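Local coordinates for protein 2-methyl-aconitate isomerase (Shewanella oneidensis, PDB 5K87) that isomerises 2-methyl-trans-aconitate to 2-methyl-cis-aconitate in the 2-methylcitrate route of propionate breakdown, working as a homodimer, at residues N216-N230 / V328-V341. The protein carries 1 engineered substitution. Sequence-based numbering, arbitrary orientation. Where two conformers were deposited one is given.
Sequences NATMINAGIPTIFIN and VAIGTAAAIPGTLV
Thr-218 OG1 accepts a hydrogen bond from Leu-340 N at 2.9 Å, nearly straight at 178°, and also bonds to Leu-203 O. With OG1 beside its own backbone N (chi1 -72°), Thr-218 turns the hydroxyl to the start of helix 340-344. Thr-339 is the N-cap of that helix: its OG1 caps Asn-342 N and hydrogen-bonds to Ala-333 O at 2.7 Å, from above the carbonyl plane. The Leu-340 and Thr-218 side chains lie alongside each other, pointing in opposite directions, and Leu-340 CD1 lies 3.4 Å from Asn-216 O. A water donates to both Asn-230 OD1 and Leu-340 O. The Phe-228 ring fills the middle. Val-341 CG2 sits over one face in a CH-pi contact, 3.5 Å from the ring centroid, and Thr-226 CG2 lies off-centre on the other. Ile-330 CG1 approaches ring atom CE1 obliquely. Without the ring, as with an alanine here, Val-341 CG2 and Ile-330 CG1 would probably lose their packing partner and a gap would open between hairpin and helices. Near the turn, Ala-329 CB packs 3.2 Å from Ala-222 O. Gly-223 lies against Val-328, where a CB would clash. The contact is a buried beta-hairpin packed on two consecutive helices, within the PrpF fold of the diaminopimelate epimerase clan.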
loop_
_atom_site.group_PDB
_atom_site.type_symbol
_atom_site.label_atom_id
_atom_site.label_comp_id
_atom_site.label_asym_id
_atom_site.label_seq_id
_atom_site.Cartn_x
_atom_site.Cartn_y
_atom_site.Cartn_z
ATOM N N ASN A 216 6.152 -32.892 -11.276
ATOM C CA ASN A 216 5.844 -32.694 -12.685
ATOM C C ASN A 216 5.670 -31.207 -12.913
ATOM O O ASN A 216 5.048 -30.522 -12.105
ATOM C CB ASN A 216 4.579 -33.441 -13.102
ATOM C CG ASN A 216 4.857 -34.875 -13.500
ATOM O OD1 ASN A 216 5.394 -35.139 -14.577
ATOM N ND2 ASN A 216 4.489 -35.808 -12.639
ATOM N N ALA A 217 6.246 -30.714 -13.997
ATOM C CA ALA A 217 6.217 -29.288 -14.261
ATOM C C ALA A 217 6.173 -29.013 -15.745
ATOM O O ALA A 217 6.763 -29.744 -16.543
ATOM C CB ALA A 217 7.432 -28.618 -13.644
ATOM N N THR A 218 5.464 -27.954 -16.116
ATOM C CA THR A 218 5.608 -27.389 -17.442
ATOM C C THR A 218 6.365 -26.082 -17.311
ATOM O O THR A 218 5.976 -25.199 -16.543
ATOM C CB THR A 218 4.260 -27.135 -18.126
ATOM O OG1 THR A 218 3.682 -28.390 -18.497
ATOM C CG2 THR A 218 4.455 -26.294 -19.376
ATOM N N MET A 219 7.464 -25.975 -18.033
ATOM C CA MET A 219 8.276 -24.773 -18.039
ATOM C C MET A 219 8.151 -24.126 -19.402
ATOM O O MET A 219 8.560 -24.694 -20.420
ATOM C CB MET A 219 9.723 -25.135 -17.715
ATOM C CG MET A 219 9.903 -25.489 -16.242
ATOM S SD MET A 219 11.426 -26.347 -15.799
ATOM C CE MET A 219 11.041 -27.998 -16.375
ATOM N N ILE A 220 7.553 -22.944 -19.418
ATOM C CA ILE A 220 7.251 -22.263 -20.664
ATOM C C ILE A 220 7.772 -20.834 -20.632
ATOM O O ILE A 220 7.777 -20.184 -19.584
ATOM C CB ILE A 220 5.729 -22.299 -20.943
ATOM C CG1 ILE A 220 5.418 -21.834 -22.365
ATOM C CG2 ILE A 220 4.952 -21.494 -19.901
ATOM C CD1 ILE A 220 3.975 -22.064 -22.771
ATOM N N ASN A 221 8.237 -20.351 -21.774
ATOM C CA ASN A 221 8.676 -18.974 -21.875
ATOM C C ASN A 221 7.785 -18.254 -22.874
ATOM O O ASN A 221 8.067 -18.224 -24.074
ATOM C CB ASN A 221 10.144 -18.891 -22.277
ATOM C CG ASN A 221 10.751 -17.556 -21.936
ATOM O OD1 ASN A 221 10.035 -16.566 -21.766
ATOM N ND2 ASN A 221 12.076 -17.511 -21.843
ATOM N N ALA A 222 6.681 -17.715 -22.366
ATOM C CA ALA A 222 5.715 -16.961 -23.151
ATOM C C ALA A 222 5.047 -15.976 -22.198
ATOM O O ALA A 222 4.483 -16.387 -21.191
ATOM C CB ALA A 222 4.683 -17.899 -23.764
ATOM N N GLY A 223 5.133 -14.683 -22.493
ATOM C CA GLY A 223 4.691 -13.654 -21.567
ATOM C C GLY A 223 5.780 -13.343 -20.552
ATOM O O GLY A 223 6.246 -12.202 -20.446
ATOM N N ILE A 224 6.191 -14.371 -19.815
ATOM C CA ILE A 224 7.304 -14.313 -18.874
ATOM C C ILE A 224 7.693 -15.775 -18.663
ATOM O O ILE A 224 6.844 -16.654 -18.795
ATOM C CB ILE A 224 6.864 -13.620 -17.551
ATOM C CG1 ILE A 224 8.056 -13.198 -16.674
ATOM C CG2 ILE A 224 5.857 -14.469 -16.785
ATOM C CD1 ILE A 224 7.727 -12.027 -15.729
ATOM N N PRO A 225 8.975 -16.062 -18.373
ATOM C CA PRO A 225 9.299 -17.471 -18.105
ATOM C C PRO A 225 8.557 -17.941 -16.861
ATOM O O PRO A 225 8.600 -17.254 -15.829
ATOM C CB PRO A 225 10.814 -17.452 -17.871
ATOM C CG PRO A 225 11.294 -16.202 -18.520
ATOM C CD PRO A 225 10.177 -15.210 -18.409
ATOM N N THR A 226 7.873 -19.080 -16.961
ATOM C CA THR A 226 6.989 -19.550 -15.906
ATOM C C THR A 226 7.120 -21.053 -15.710
ATOM O O THR A 226 7.188 -21.818 -16.686
ATOM C CB THR A 226 5.508 -19.210 -16.228
ATOM O OG1 THR A 226 5.384 -17.803 -16.468
ATOM C CG2 THR A 226 4.608 -19.586 -15.066
ATOM N N ILE A 227 7.158 -21.468 -14.450
ATOM C CA ILE A 227 7.148 -22.865 -14.062
ATOM C C ILE A 227 5.765 -23.162 -13.518
ATOM O O ILE A 227 5.347 -22.545 -12.538
ATOM C CB ILE A 227 8.153 -23.115 -12.929
ATOM C CG1 ILE A 227 9.556 -22.673 -13.335
ATOM C CG2 ILE A 227 8.135 -24.571 -12.522
ATOM C CD1 ILE A 227 10.416 -22.219 -12.165
ATOM N N PHE A 228 5.055 -24.100 -14.147
ATOM C CA PHE A 228 3.758 -24.552 -13.664
ATOM C C PHE A 228 3.877 -25.944 -13.048
ATOM O O PHE A 228 4.423 -26.856 -13.670
ATOM C CB PHE A 228 2.757 -24.651 -14.820
ATOM C CG PHE A 228 2.364 -23.331 -15.413
ATOM C CD1 PHE A 228 1.463 -22.504 -14.759
ATOM C CD2 PHE A 228 2.860 -22.935 -16.642
ATOM C CE1 PHE A 228 1.077 -21.297 -15.311
ATOM C CE2 PHE A 228 2.483 -21.731 -17.199
ATOM C CZ PHE A 228 1.589 -20.911 -16.534
ATOM N N ILE A 229 3.363 -26.114 -11.841
ATOM C CA ILE A 229 3.326 -27.432 -11.224
ATOM C C ILE A 229 1.894 -27.736 -10.802
ATOM O O ILE A 229 1.065 -26.835 -10.718
ATOM C CB ILE A 229 4.300 -27.514 -10.036
ATOM C CG1 ILE A 229 4.043 -26.363 -9.063
ATOM C CG2 ILE A 229 5.747 -27.473 -10.533
ATOM C CD1 ILE A 229 5.162 -26.159 -8.060
ATOM N N ASN A 230 1.584 -29.006 -10.583
ATOM C CA ASN A 230 0.250 -29.386 -10.157
ATOM C C ASN A 230 0.045 -29.081 -8.678
ATOM O O ASN A 230 0.877 -29.445 -7.841
ATOM C CB ASN A 230 -0.013 -30.866 -10.409
ATOM C CG ASN A 230 -0.172 -31.188 -11.882
ATOM O OD1 ASN A 230 -0.617 -30.353 -12.671
ATOM N ND2 ASN A 230 0.196 -32.408 -12.260
ATOM N N VAL A 328 -0.637 -14.528 -19.824
ATOM C CA VAL A 328 -0.191 -14.899 -21.158
ATOM C C VAL A 328 0.423 -16.303 -21.161
ATOM O O VAL A 328 0.133 -17.108 -22.054
ATOM C CB VAL A 328 0.808 -13.884 -21.722
ATOM C CG1 VAL A 328 1.452 -14.408 -23.001
ATOM C CG2 VAL A 328 0.109 -12.542 -21.952
ATOM N N ALA A 329 1.253 -16.612 -20.170
ATOM C CA ALA A 329 1.846 -17.939 -20.077
ATOM C C ALA A 329 0.770 -19.013 -19.898
ATOM O O ALA A 329 0.874 -20.105 -20.474
ATOM C CB ALA A 329 2.860 -17.990 -18.933
ATOM N N ILE A 330 -0.256 -18.720 -19.101
ATOM C CA ILE A 330 -1.366 -19.642 -18.878
ATOM C C ILE A 330 -2.122 -19.895 -20.177
ATOM O O ILE A 330 -2.367 -21.046 -20.549
ATOM C CB ILE A 330 -2.340 -19.113 -17.805
ATOM C CG1 ILE A 330 -1.664 -19.098 -16.438
ATOM C CG2 ILE A 330 -3.614 -19.974 -17.748
ATOM C CD1 ILE A 330 -2.365 -18.211 -15.422
ATOM N N GLY A 331 -2.511 -18.825 -20.859
ATOM C CA GLY A 331 -3.274 -18.967 -22.090
ATOM C C GLY A 331 -2.484 -19.700 -23.161
ATOM O O GLY A 331 -3.027 -20.549 -23.886
ATOM N N THR A 332 -1.202 -19.371 -23.277
ATOM C CA THR A 332 -0.325 -20.024 -24.241
ATOM C C THR A 332 -0.149 -21.505 -23.911
ATOM O O THR A 332 -0.301 -22.369 -24.789
ATOM C CB THR A 332 1.048 -19.316 -24.309
ATOM O OG1 THR A 332 0.853 -17.940 -24.667
ATOM C CG2 THR A 332 1.958 -19.983 -25.330
ATOM N N ALA A 333 0.159 -21.820 -22.658
ATOM C CA ALA A 333 0.335 -23.219 -22.291
ATOM C C ALA A 333 -0.963 -23.993 -22.469
ATOM O O ALA A 333 -0.954 -25.168 -22.877
ATOM C CB ALA A 333 0.834 -23.347 -20.854
ATOM N N ALA A 334 -2.083 -23.361 -22.143
ATOM C CA ALA A 334 -3.373 -24.027 -22.260
ATOM C C ALA A 334 -3.681 -24.395 -23.707
ATOM O O ALA A 334 -4.406 -25.366 -23.959
ATOM C CB ALA A 334 -4.479 -23.171 -21.694
ATOM N N ALA A 335 -3.135 -23.632 -24.648
ATOM C CA ALA A 335 -3.382 -23.853 -26.074
ATOM C C ALA A 335 -2.503 -24.952 -26.673
ATOM O O ALA A 335 -2.692 -25.353 -27.829
ATOM C CB ALA A 335 -3.180 -22.554 -26.842
ATOM N N ILE A 336 -1.528 -25.421 -25.908
ATOM C CA ILE A 336 -0.645 -26.482 -26.376
ATOM C C ILE A 336 -1.023 -27.806 -25.712
ATOM O O ILE A 336 -0.785 -27.998 -24.516
ATOM C CB ILE A 336 0.816 -26.167 -26.047
ATOM C CG1 ILE A 336 1.198 -24.774 -26.554
ATOM C CG2 ILE A 336 1.726 -27.228 -26.644
ATOM C CD1 ILE A 336 1.094 -24.620 -28.049
ATOM N N PRO A 337 -1.617 -28.728 -26.486
ATOM C CA PRO A 337 -2.091 -29.985 -25.901
ATOM C C PRO A 337 -0.972 -30.743 -25.197
ATOM O O PRO A 337 0.099 -30.928 -25.768
ATOM C CB PRO A 337 -2.596 -30.763 -27.117
ATOM C CG PRO A 337 -3.007 -29.692 -28.080
ATOM C CD PRO A 337 -1.994 -28.600 -27.907
ATOM N N GLY A 338 -1.213 -31.132 -23.952
ATOM C CA GLY A 338 -0.241 -31.910 -23.208
ATOM C C GLY A 338 0.523 -31.177 -22.117
ATOM O O GLY A 338 1.149 -31.820 -21.283
ATOM N N THR A 339 0.518 -29.844 -22.111
ATOM C CA THR A 339 1.138 -29.134 -20.984
ATOM C C THR A 339 0.306 -29.370 -19.735
ATOM O O THR A 339 -0.860 -29.750 -19.821
ATOM C CB THR A 339 1.244 -27.612 -21.210
ATOM O OG1 THR A 339 -0.063 -27.037 -21.204
ATOM C CG2 THR A 339 1.968 -27.284 -22.508
ATOM N N LEU A 340 0.891 -29.143 -18.562
ATOM C CA LEU A 340 0.141 -29.307 -17.325
ATOM C C LEU A 340 -1.050 -28.357 -17.258
ATOM O O LEU A 340 -2.078 -28.681 -16.675
ATOM C CB LEU A 340 1.040 -29.097 -16.107
ATOM C CG LEU A 340 2.108 -30.156 -15.850
ATOM C CD1 LEU A 340 2.661 -29.991 -14.443
ATOM C CD2 LEU A 340 1.557 -31.560 -16.052
ATOM N N VAL A 341 -0.898 -27.172 -17.842
ATOM C CA VAL A 341 -1.974 -26.195 -17.863
ATOM C C VAL A 341 -3.112 -26.707 -18.749
ATOM O O VAL A 341 -4.277 -26.694 -18.372
ATOM C CB VAL A 341 -1.464 -24.837 -18.382
ATOM C CG1 VAL A 341 -2.595 -23.831 -18.463
ATOM C CG2 VAL A 341 -0.324 -24.308 -17.494
HETATM O O HOH W 1 -2.203 -30.756 -14.825
#